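Long-range contacts in cytochrome P450 (PDB 5L92), which binds heme and the steroid corticosterone and probably works as a monooxygenase that oxidises steroids: residues Val46-His51 with His312-Met317; Asp149-Pro154 with Thr196-Ile201; Ile255-Glu260 with Arg284-Val289. All coordinates share one frame; numbering follows the deposited sequence.

Contact 1: residues Val46-His51 with His312-Met317; sequences VWDVFH and HVVPWM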
loop_
_atom_site.group_PDB
_atom_site.type_symbol
_atom_site.label_atom_id
_atom_site.label_comp_id
_atom_site.label_asym_id
_atom_site.label_seq_id
_atom_site.Cartn_x
_atom_site.Cartn_y
_atom_site.Cartn_z
ATOM N N VAL A 46 18.212 12.212 -4.913
ATOM C CA VAL A 46 17.689 11.035 -5.598
ATOM C C VAL A 46 17.540 11.346 -7.083
ATOM O O VAL A 46 17.397 12.502 -7.491
ATOM C CB VAL A 46 16.314 10.555 -5.020
ATOM C CG1 VAL A 46 16.420 10.136 -3.560
ATOM C CG2 VAL A 46 15.242 11.619 -5.186
ATOM N N TRP A 47 17.553 10.292 -7.890
ATOM C CA TRP A 47 17.074 10.337 -9.264
ATOM C C TRP A 47 15.582 10.033 -9.275
ATOM O O TRP A 47 15.187 8.909 -8.983
ATOM C CB TRP A 47 17.768 9.299 -10.141
ATOM C CG TRP A 47 19.159 9.528 -10.396
ATOM C CD1 TRP A 47 20.199 9.031 -9.698
ATOM C CD2 TRP A 47 19.707 10.316 -11.442
ATOM N NE1 TRP A 47 21.373 9.427 -10.256
ATOM C CE2 TRP A 47 21.101 10.241 -11.322
ATOM C CE3 TRP A 47 19.154 11.068 -12.482
ATOM C CZ2 TRP A 47 21.966 10.895 -12.194
ATOM C CZ3 TRP A 47 20.016 11.727 -13.356
ATOM C CH2 TRP A 47 21.412 11.630 -13.203
ATOM N N ASP A 48 14.778 11.025 -9.623
ATOM C CA ASP A 48 13.364 10.833 -9.897
ATOM C C ASP A 48 13.157 10.254 -11.296
ATOM O O ASP A 48 13.862 10.618 -12.243
ATOM C CB ASP A 48 12.641 12.164 -9.778
ATOM C CG ASP A 48 12.588 12.669 -8.365
ATOM O OD1 ASP A 48 12.419 11.871 -7.424
ATOM O OD2 ASP A 48 12.699 13.889 -8.196
ATOM N N VAL A 49 12.207 9.323 -11.413
ATOM C CA VAL A 49 11.842 8.694 -12.692
ATOM C C VAL A 49 10.321 8.801 -12.865
ATOM O O VAL A 49 9.554 8.178 -12.114
ATOM C CB VAL A 49 12.309 7.240 -12.741
ATOM C CG1 VAL A 49 11.873 6.556 -14.017
ATOM C CG2 VAL A 49 13.842 7.188 -12.591
ATOM N N PHE A 50 9.888 9.556 -13.874
ATOM C CA PHE A 50 8.488 9.943 -13.984
ATOM C C PHE A 50 7.734 9.309 -15.143
ATOM O O PHE A 50 6.504 9.340 -15.136
ATOM C CB PHE A 50 8.368 11.465 -14.125
ATOM C CG PHE A 50 8.797 12.241 -12.904
ATOM C CD1 PHE A 50 7.954 12.395 -11.824
ATOM C CD2 PHE A 50 10.032 12.860 -12.856
ATOM C CE1 PHE A 50 8.355 13.126 -10.684
ATOM C CE2 PHE A 50 10.423 13.596 -11.742
ATOM C CZ PHE A 50 9.583 13.721 -10.653
ATOM N N HIS A 51 8.409 8.808 -16.152
ATOM C CA HIS A 51 7.705 8.272 -17.299
ATOM C C HIS A 51 7.564 6.773 -17.166
ATOM O O HIS A 51 8.348 6.103 -16.484
ATOM C CB HIS A 51 8.395 8.647 -18.615
ATOM C CG HIS A 51 9.743 8.025 -18.817
ATOM N ND1 HIS A 51 10.763 8.110 -17.887
ATOM C CD2 HIS A 51 10.249 7.340 -19.870
ATOM C CE1 HIS A 51 11.832 7.494 -18.361
ATOM N NE2 HIS A 51 11.543 7.013 -19.559
ATOM N N HIS A 312 20.526 6.676 -5.068
ATOM C CA HIS A 312 19.133 6.274 -4.891
ATOM C C HIS A 312 18.269 6.725 -6.076
ATOM O O HIS A 312 18.518 7.765 -6.683
ATOM C CB HIS A 312 18.557 6.868 -3.599
ATOM C CG HIS A 312 19.236 6.400 -2.350
ATOM N ND1 HIS A 312 20.373 5.623 -2.361
ATOM C CD2 HIS A 312 18.953 6.631 -1.045
ATOM C CE1 HIS A 312 20.762 5.394 -1.118
ATOM N NE2 HIS A 312 19.911 5.987 -0.302
ATOM N N VAL A 313 17.219 5.947 -6.365
ATOM C CA VAL A 313 16.299 6.184 -7.474
ATOM C C VAL A 313 14.879 6.102 -6.928
ATOM O O VAL A 313 14.578 5.231 -6.109
ATOM C CB VAL A 313 16.503 5.160 -8.625
ATOM C CG1 VAL A 313 15.594 5.441 -9.811
ATOM C CG2 VAL A 313 17.909 5.147 -9.058
ATOM N N VAL A 314 14.014 7.000 -7.372
ATOM C CA VAL A 314 12.613 7.012 -6.940
ATOM C C VAL A 314 11.740 6.903 -8.184
ATOM O O VAL A 314 11.520 7.854 -8.914
ATOM C CB VAL A 314 12.293 8.297 -6.139
ATOM C CG1 VAL A 314 10.818 8.325 -5.700
ATOM C CG2 VAL A 314 13.199 8.388 -4.914
ATOM N N PRO A 315 11.284 5.679 -8.516
ATOM C CA PRO A 315 10.293 5.547 -9.589
ATOM C C PRO A 315 8.900 5.919 -9.093
ATOM O O PRO A 315 8.416 5.405 -8.084
ATOM C CB PRO A 315 10.397 4.069 -9.980
ATOM C CG PRO A 315 10.904 3.383 -8.739
ATOM C CD PRO A 315 11.863 4.380 -8.131
ATOM N N TRP A 316 8.267 6.834 -9.812
ATOM C CA TRP A 316 6.972 7.379 -9.434
ATOM C C TRP A 316 5.867 6.662 -10.210
ATOM O O TRP A 316 5.442 7.114 -11.275
ATOM C CB TRP A 316 6.943 8.874 -9.700
ATOM C CG TRP A 316 7.829 9.692 -8.741
ATOM C CD1 TRP A 316 9.142 10.006 -8.905
ATOM C CD2 TRP A 316 7.434 10.278 -7.498
ATOM N NE1 TRP A 316 9.591 10.766 -7.851
ATOM C CE2 TRP A 316 8.559 10.947 -6.968
ATOM C CE3 TRP A 316 6.230 10.336 -6.800
ATOM C CZ2 TRP A 316 8.518 11.650 -5.760
ATOM C CZ3 TRP A 316 6.183 11.013 -5.590
ATOM C CH2 TRP A 316 7.328 11.666 -5.076
ATOM N N MET A 317 5.309 5.606 -9.623
ATOM C CA MET A 317 4.203 4.945 -10.311
ATOM C C MET A 317 3.033 5.907 -10.511
ATOM O O MET A 317 2.381 5.875 -11.557
ATOM C CB MET A 317 3.753 3.699 -9.562
ATOM C CG MET A 317 4.847 2.626 -9.521
ATOM S SD MET A 317 5.733 2.719 -7.961
ATOM C CE MET A 317 4.476 1.944 -6.973
#
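The Phe50 ring lies over one face of the Trp316 indole, the two side chains running in the same direction. This is an offset stack: the Phe50 ring and the five-membered ring of Trp316 have centroids 4.7 Å apart and planes 8° from parallel. Phe50 CE1 sits toward the rim, 3.7 Å from Trp316 CD1, while Val314 CG1 lies under the opposite face of the indole. In Trp316, CG anti to the carbonyl carbon (chi1 -70°) places the indole toward strand 46-49, and its turn about CB-CG sets the NE1 edge toward Asp48. Trp316 NE1 donates to Asp48 OD1 at 3.1 Å in a nearly straight bond (177°), leaving in the indole plane but reaching the oxygen from above the carboxylate plane. Asp48 OD2 forms a salt bridge with Arg44, which probably keeps the carboxylate ionised. Were an alanine here in place of Trp316, Asp48 OD1 would probably lose its indole N-H donor and Phe50 its stacking partner, with a gap opened between Phe50 and Val314. The side chains are carried by parallel strands 46-49 and 312-315 of the mixed five-stranded beta-1 sheet of the P450 fold, with 38-41 beyond 46-49 and 294-296 beyond 312-315. Val314 straddles Asp48 in the usual parallel pattern, its N bonding to Trp47 O at 2.8 Å and its O accepting from Val49 N. The bonding continues one residue past the end of strand 312-315, as Trp316 N reaches Val49 O at 3.0 Å. Trp47, Val49, Val313 and Pro315 point to the sheet face opposite that of Asp48 and Val314; there Val49 CG2 meets Val313 CG1 at 3.7 Å. Val46 CB packs on Val314 CG2 at 3.8 Å. Trp28 meets both Phe50 and Trp316 edge-to-face.

Contact 2: residues Asp149-Pro154 with Thr196-Ile201; sequences DILGVP and TYFYRI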
loop_
_atom_site.group_PDB
_atom_site.type_symbol
_atom_site.label_atom_id
_atom_site.label_comp_id
_atom_site.label_asym_id
_atom_site.label_seq_id
_atom_site.Cartn_x
_atom_site.Cartn_y
_atom_site.Cartn_z
ATOM N N ASP A 149 -6.341 -11.982 11.476
ATOM C CA ASP A 149 -6.725 -13.391 11.346
ATOM C C ASP A 149 -5.692 -14.186 10.557
ATOM O O ASP A 149 -5.400 -15.331 10.896
ATOM C CB ASP A 149 -8.085 -13.515 10.672
ATOM C CG ASP A 149 -9.231 -13.267 11.626
ATOM O OD1 ASP A 149 -8.984 -13.077 12.839
ATOM O OD2 ASP A 149 -10.384 -13.271 11.162
ATOM N N ILE A 150 -5.118 -13.590 9.513
ATOM C CA ILE A 150 -4.117 -14.283 8.701
ATOM C C ILE A 150 -2.841 -14.545 9.503
ATOM O O ILE A 150 -2.233 -15.615 9.379
ATOM C CB ILE A 150 -3.800 -13.468 7.430
ATOM C CG1 ILE A 150 -4.952 -13.529 6.431
ATOM C CG2 ILE A 150 -2.512 -13.976 6.743
ATOM C CD1 ILE A 150 -4.802 -12.536 5.291
ATOM N N LEU A 151 -2.372 -13.549 10.267
ATOM C CA LEU A 151 -1.185 -13.741 11.105
ATOM C C LEU A 151 -1.467 -14.627 12.320
ATOM O O LEU A 151 -0.568 -15.324 12.799
ATOM C CB LEU A 151 -0.633 -12.388 11.554
ATOM C CG LEU A 151 -0.187 -11.523 10.376
ATOM C CD1 LEU A 151 0.017 -10.052 10.751
ATOM C CD2 LEU A 151 1.079 -12.106 9.805
ATOM N N GLY A 152 -2.696 -14.623 12.818
ATOM C CA GLY A 152 -3.036 -15.334 14.028
ATOM C C GLY A 152 -2.746 -14.536 15.278
ATOM O O GLY A 152 -2.404 -15.124 16.313
ATOM N N VAL A 153 -2.889 -13.210 15.221
ATOM C CA VAL A 153 -2.614 -12.355 16.374
ATOM C C VAL A 153 -3.930 -11.763 16.848
ATOM O O VAL A 153 -4.891 -11.695 16.068
ATOM C CB VAL A 153 -1.594 -11.244 16.043
ATOM C CG1 VAL A 153 -0.332 -11.836 15.485
ATOM C CG2 VAL A 153 -2.174 -10.204 15.040
ATOM N N PRO A 154 -4.011 -11.294 18.094
ATOM C CA PRO A 154 -5.299 -10.844 18.635
ATOM C C PRO A 154 -5.679 -9.447 18.166
ATOM O O PRO A 154 -4.922 -8.478 18.317
ATOM C CB PRO A 154 -5.084 -10.875 20.154
ATOM C CG PRO A 154 -3.618 -10.750 20.339
ATOM C CD PRO A 154 -2.986 -11.441 19.138
ATOM N N THR A 196 9.797 -7.151 19.119
ATOM C CA THR A 196 9.680 -7.896 20.368
ATOM C C THR A 196 8.273 -8.431 20.532
ATOM O O THR A 196 8.097 -9.543 21.038
ATOM C CB THR A 196 10.105 -7.049 21.594
ATOM O OG1 THR A 196 9.365 -5.840 21.650
ATOM C CG2 THR A 196 11.554 -6.700 21.524
ATOM N N TYR A 197 7.268 -7.683 20.063
ATOM C CA TYR A 197 5.915 -8.222 19.976
ATOM C C TYR A 197 5.919 -9.556 19.250
ATOM O O TYR A 197 5.408 -10.559 19.764
ATOM C CB TYR A 197 4.980 -7.238 19.244
ATOM C CG TYR A 197 3.555 -7.720 19.185
ATOM C CD1 TYR A 197 3.115 -8.541 18.151
ATOM C CD2 TYR A 197 2.662 -7.389 20.188
ATOM C CE1 TYR A 197 1.833 -9.001 18.123
ATOM C CE2 TYR A 197 1.373 -7.830 20.165
ATOM C CZ TYR A 197 0.958 -8.652 19.135
ATOM O OH TYR A 197 -0.339 -9.120 19.093
ATOM N N PHE A 198 6.501 -9.603 18.050
ATOM C CA PHE A 198 6.377 -10.824 17.269
ATOM C C PHE A 198 7.302 -11.947 17.743
ATOM O O PHE A 198 7.018 -13.115 17.475
ATOM C CB PHE A 198 6.596 -10.524 15.782
ATOM C CG PHE A 198 5.328 -10.086 15.081
ATOM C CD1 PHE A 198 4.339 -11.008 14.788
ATOM C CD2 PHE A 198 5.116 -8.755 14.778
ATOM C CE1 PHE A 198 3.151 -10.628 14.181
ATOM C CE2 PHE A 198 3.951 -8.346 14.155
ATOM C CZ PHE A 198 2.953 -9.272 13.859
ATOM N N TYR A 199 8.401 -11.645 18.426
ATOM C CA TYR A 199 9.155 -12.742 19.025
ATOM C C TYR A 199 8.333 -13.455 20.082
ATOM O O TYR A 199 8.381 -14.683 20.183
ATOM C CB TYR A 199 10.467 -12.241 19.616
ATOM C CG TYR A 199 11.537 -12.127 18.559
ATOM C CD1 TYR A 199 11.998 -13.262 17.916
ATOM C CD2 TYR A 199 12.072 -10.905 18.191
ATOM C CE1 TYR A 199 12.959 -13.198 16.966
ATOM C CE2 TYR A 199 13.062 -10.830 17.231
ATOM C CZ TYR A 199 13.500 -11.989 16.623
ATOM O OH TYR A 199 14.460 -11.983 15.639
ATOM N N ARG A 200 7.549 -12.706 20.859
ATOM C CA ARG A 200 6.637 -13.344 21.805
ATOM C C ARG A 200 5.599 -14.193 21.075
ATOM O O ARG A 200 5.431 -15.377 21.375
ATOM C CB ARG A 200 5.977 -12.290 22.689
ATOM C CG ARG A 200 5.081 -12.858 23.782
ATOM C CD ARG A 200 4.590 -11.782 24.720
ATOM N NE ARG A 200 4.009 -10.634 24.047
ATOM C CZ ARG A 200 2.795 -10.602 23.507
ATOM N NH1 ARG A 200 1.995 -11.675 23.528
ATOM N NH2 ARG A 200 2.381 -9.483 22.930
ATOM N N ILE A 201 4.937 -13.653 20.078
ATOM C CA ILE A 201 3.991 -14.426 19.312
ATOM C C ILE A 201 4.588 -15.754 18.821
ATOM O O ILE A 201 3.978 -16.785 18.880
ATOM C CB ILE A 201 3.496 -13.641 18.090
ATOM C CG1 ILE A 201 2.834 -12.355 18.499
ATOM C CG2 ILE A 201 2.557 -14.476 17.279
ATOM C CD1 ILE A 201 1.643 -12.543 19.348
#
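A Schellman motif ends helix 141-151, the E helix of the P450 fold, and the chain leaving it packs through Leu151, Val153 and Pro154 against Tyr197, Phe198 and Ile201 of helix 177-207, the G helix. Gly152, with positive phi, is the C-prime residue: Val153 N returns to Ala148 O and Gly152 N to Asp149 O. A side chain on Gly152 would jam against the preceding carbonyl oxygen. The turn sends Val153 toward the G helix, where one methyl does most of the touching. Val153 CG1, anti to its own carbonyl carbon (chi1 -55°), comes within 3.9 Å of Phe198 CE1 and 4.3 Å of Ile201 CG2, and also lies at the edge of the Tyr197 ring, near its plane. The Val153 and Phe198 side chains cross at about a right angle. Farther along the Phe198 ring, Leu151 CD1 approaches CZ more loosely, at 4.3 Å. One face of that ring is backed from within the G helix by Tyr197 CD1, seated over its centre. Apolar contacts dominate and no hydrogen bond links the two segments; Ile214 touches both Phe198 and Ile201 from helix 213-222. Leu151 and Phe198 also reach helix 229-245, so the patch is part of the buried joint between helices 141-151, 177-207, 213-222 and 229-245. Tyr197 OH is hydrogen-bonded to Asp157 OD2. Tyr197 and Pro154 come from opposite directions, and Tyr197 OH rests 3.5 Å from Pro154 CD and 3.9 Å from Val153 CB.

Contact 3: residues Ile255-Glu260 with Arg284-Val289; sequences IYCLME and RYRSPV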
loop_
_atom_site.group_PDB
_atom_site.type_symbol
_atom_site.label_atom_id
_atom_site.label_comp_id
_atom_site.label_asym_id
_atom_site.label_seq_id
_atom_site.Cartn_x
_atom_site.Cartn_y
_atom_site.Cartn_z
ATOM N N ILE A 255 -13.887 5.874 -2.843
ATOM C CA ILE A 255 -15.016 6.683 -2.430
ATOM C C ILE A 255 -14.740 8.144 -2.747
ATOM O O ILE A 255 -15.622 8.866 -3.230
ATOM C CB ILE A 255 -15.306 6.479 -0.935
ATOM C CG1 ILE A 255 -15.762 5.026 -0.652
ATOM C CG2 ILE A 255 -16.350 7.460 -0.421
ATOM C CD1 ILE A 255 -17.028 4.690 -1.240
ATOM N N TYR A 256 -13.508 8.593 -2.502
ATOM C CA TYR A 256 -13.149 9.966 -2.840
ATOM C C TYR A 256 -13.337 10.227 -4.327
ATOM O O TYR A 256 -13.891 11.258 -4.713
ATOM C CB TYR A 256 -11.719 10.292 -2.409
ATOM C CG TYR A 256 -11.423 11.761 -2.593
ATOM C CD1 TYR A 256 -10.920 12.242 -3.795
ATOM C CD2 TYR A 256 -11.698 12.664 -1.582
ATOM C CE1 TYR A 256 -10.672 13.580 -3.974
ATOM C CE2 TYR A 256 -11.474 13.981 -1.748
ATOM C CZ TYR A 256 -10.951 14.447 -2.954
ATOM O OH TYR A 256 -10.734 15.775 -3.124
ATOM N N CYS A 257 -12.898 9.303 -5.177
ATOM C CA CYS A 257 -13.004 9.524 -6.616
ATOM C C CYS A 257 -14.466 9.553 -7.069
ATOM O O CYS A 257 -14.828 10.366 -7.935
ATOM C CB CYS A 257 -12.249 8.453 -7.393
ATOM S SG CYS A 257 -10.419 8.571 -7.375
ATOM N N LEU A 258 -15.322 8.694 -6.479
ATOM C CA LEU A 258 -16.717 8.611 -6.892
ATOM C C LEU A 258 -17.511 9.818 -6.430
ATOM O O LEU A 258 -18.464 10.233 -7.108
ATOM C CB LEU A 258 -17.357 7.301 -6.387
ATOM C CG LEU A 258 -16.753 6.031 -6.967
ATOM C CD1 LEU A 258 -17.296 4.825 -6.250
ATOM C CD2 LEU A 258 -16.909 5.854 -8.473
ATOM N N MET A 259 -17.125 10.402 -5.301
ATOM C CA MET A 259 -17.728 11.636 -4.828
ATOM C C MET A 259 -17.240 12.846 -5.614
ATOM O O MET A 259 -18.002 13.797 -5.829
ATOM C CB MET A 259 -17.439 11.819 -3.344
ATOM C CG MET A 259 -18.086 10.723 -2.434
ATOM S SD MET A 259 -19.881 10.678 -2.419
ATOM C CE MET A 259 -20.163 9.452 -3.682
ATOM N N GLU A 260 -15.969 12.841 -6.011
ATOM C CA GLU A 260 -15.453 13.914 -6.845
ATOM C C GLU A 260 -16.187 13.966 -8.177
ATOM O O GLU A 260 -16.530 15.047 -8.645
ATOM C CB GLU A 260 -13.949 13.718 -7.074
ATOM C CG GLU A 260 -13.250 14.915 -7.645
ATOM C CD GLU A 260 -11.721 14.801 -7.495
ATOM O OE1 GLU A 260 -11.159 13.677 -7.635
ATOM O OE2 GLU A 260 -11.100 15.832 -7.190
ATOM N N ARG A 284 -4.965 3.302 -10.562
ATOM C CA ARG A 284 -4.201 4.114 -11.517
ATOM C C ARG A 284 -4.213 5.592 -11.127
ATOM O O ARG A 284 -3.168 6.259 -11.140
ATOM C CB ARG A 284 -4.798 3.947 -12.934
ATOM C CG ARG A 284 -3.897 4.503 -14.042
ATOM C CD ARG A 284 -4.614 4.854 -15.389
ATOM N NE ARG A 284 -5.724 5.818 -15.282
ATOM C CZ ARG A 284 -5.653 7.114 -15.591
ATOM N NH1 ARG A 284 -4.531 7.665 -16.021
ATOM N NH2 ARG A 284 -6.715 7.878 -15.453
ATOM N N TYR A 285 -5.399 6.117 -10.795
ATOM C CA TYR A 285 -5.668 7.549 -10.695
ATOM C C TYR A 285 -5.299 8.125 -9.331
ATOM O O TYR A 285 -4.801 9.251 -9.253
ATOM C CB TYR A 285 -7.158 7.801 -11.005
ATOM C CG TYR A 285 -7.517 9.235 -11.320
ATOM C CD1 TYR A 285 -7.256 9.795 -12.572
ATOM C CD2 TYR A 285 -8.124 10.021 -10.373
ATOM C CE1 TYR A 285 -7.608 11.117 -12.840
ATOM C CE2 TYR A 285 -8.487 11.302 -10.631
ATOM C CZ TYR A 285 -8.228 11.859 -11.852
ATOM O OH TYR A 285 -8.592 13.156 -12.051
ATOM N N ARG A 286 -5.514 7.362 -8.258
ATOM C CA ARG A 286 -5.213 7.786 -6.901
ATOM C C ARG A 286 -4.532 6.635 -6.156
ATOM O O ARG A 286 -5.058 6.026 -5.229
ATOM C CB ARG A 286 -6.458 8.291 -6.201
ATOM C CG ARG A 286 -6.759 9.758 -6.618
ATOM C CD ARG A 286 -7.687 10.462 -5.654
ATOM N NE ARG A 286 -8.216 11.673 -6.232
ATOM C CZ ARG A 286 -7.561 12.822 -6.321
ATOM N NH1 ARG A 286 -6.324 12.920 -5.869
ATOM N NH2 ARG A 286 -8.144 13.881 -6.878
ATOM N N SER A 287 -3.359 6.312 -6.640
ATOM C CA SER A 287 -2.673 5.095 -6.228
ATOM C C SER A 287 -2.290 5.157 -4.750
ATOM O O SER A 287 -1.652 6.128 -4.330
ATOM C CB SER A 287 -1.446 4.921 -7.097
ATOM O OG SER A 287 -1.728 5.301 -8.445
ATOM N N PRO A 288 -2.638 4.142 -3.952
ATOM C CA PRO A 288 -2.215 4.084 -2.529
ATOM C C PRO A 288 -0.715 4.200 -2.306
ATOM O O PRO A 288 -0.285 4.684 -1.250
ATOM C CB PRO A 288 -2.740 2.703 -2.094
ATOM C CG PRO A 288 -3.932 2.492 -3.004
ATOM C CD PRO A 288 -3.442 2.961 -4.314
ATOM N N VAL A 289 0.092 3.756 -3.262
ATOM C CA VAL A 289 1.539 3.912 -3.229
ATOM C C VAL A 289 1.958 4.714 -4.463
ATOM O O VAL A 289 1.771 4.262 -5.596
ATOM C CB VAL A 289 2.257 2.565 -3.163
ATOM C CG1 VAL A 289 3.793 2.761 -3.097
ATOM C CG2 VAL A 289 1.796 1.742 -1.907
HETATM O O HOH W 1 -9.471 14.481 -9.996
#
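Arg286 NH2 and Glu260 OE1 form a salt bridge 3.1 Å long. The bond is straight (170°), lies in the guanidinium plane and uses the syn lone pair of OE1, the one on the side of the other oxygen; carboxylate and guanidinium planes are 31° apart. Tyr256 CE1 stands over one guanidinium face, but the ring is turned almost perpendicular to that group (88°), so the two do not stack flat. The closest approach here is Tyr256 CD1 to Arg286 NE, 3.7 Å. Cys257 SG lies alongside the arginine's methylenes, 3.7 Å from Arg286 CD, and 4.0 Å from Tyr285 CD2 in an oblique sulfur-aromatic contact. Extended from CG to NE, the Arg286 chain passes the sulfur and carries its charge to Glu260, one helical turn beyond Tyr256. A water adds a second, looser tie: it lies in the plane of the Tyr285 ring at 2.6 Å from Tyr285 OH and donates a weak bond to Glu260 OE1. Further out, Tyr393 OH binds Arg286 NH1 and Asn24 OD1 binds NH2, so several bonds fix the turn of the guanidinium, while Asn253 ND2 grips Arg286 O. Arg286 is the first residue to leave helical geometry after helix 275-285, and the chain then runs on to Pro288 and Val289, which touch the heme. The neighbouring Arg284 is salt-bridged to Glu281 of the same helix, the ExxR pair of the P450 K helix; the contact thus joins the K helix exit to the C-terminal end of the fold's long central helix.

How the contacts relate
From the N terminus, the chain first lays down strand 46-49, whose partner 312-315 comes some 260 residues later; contact 1 therefore closes a large, mostly helical loop that contains both other contacts. Within it, contact 2 closes first, tying the end of helix 141-151 to helix 177-207, and contact 3 follows in series, joining helix 247-260 to the exit of helix 275-285. None of the loops cross. Contact 2 lies on the opposite side of the chain's centre from the other two, its centre 35 Å from that of contact 1. Contacts 1 and 3 touch through Met317 CE and Val289 O, 3.8 Å apart, and both these residues line the heme pocket.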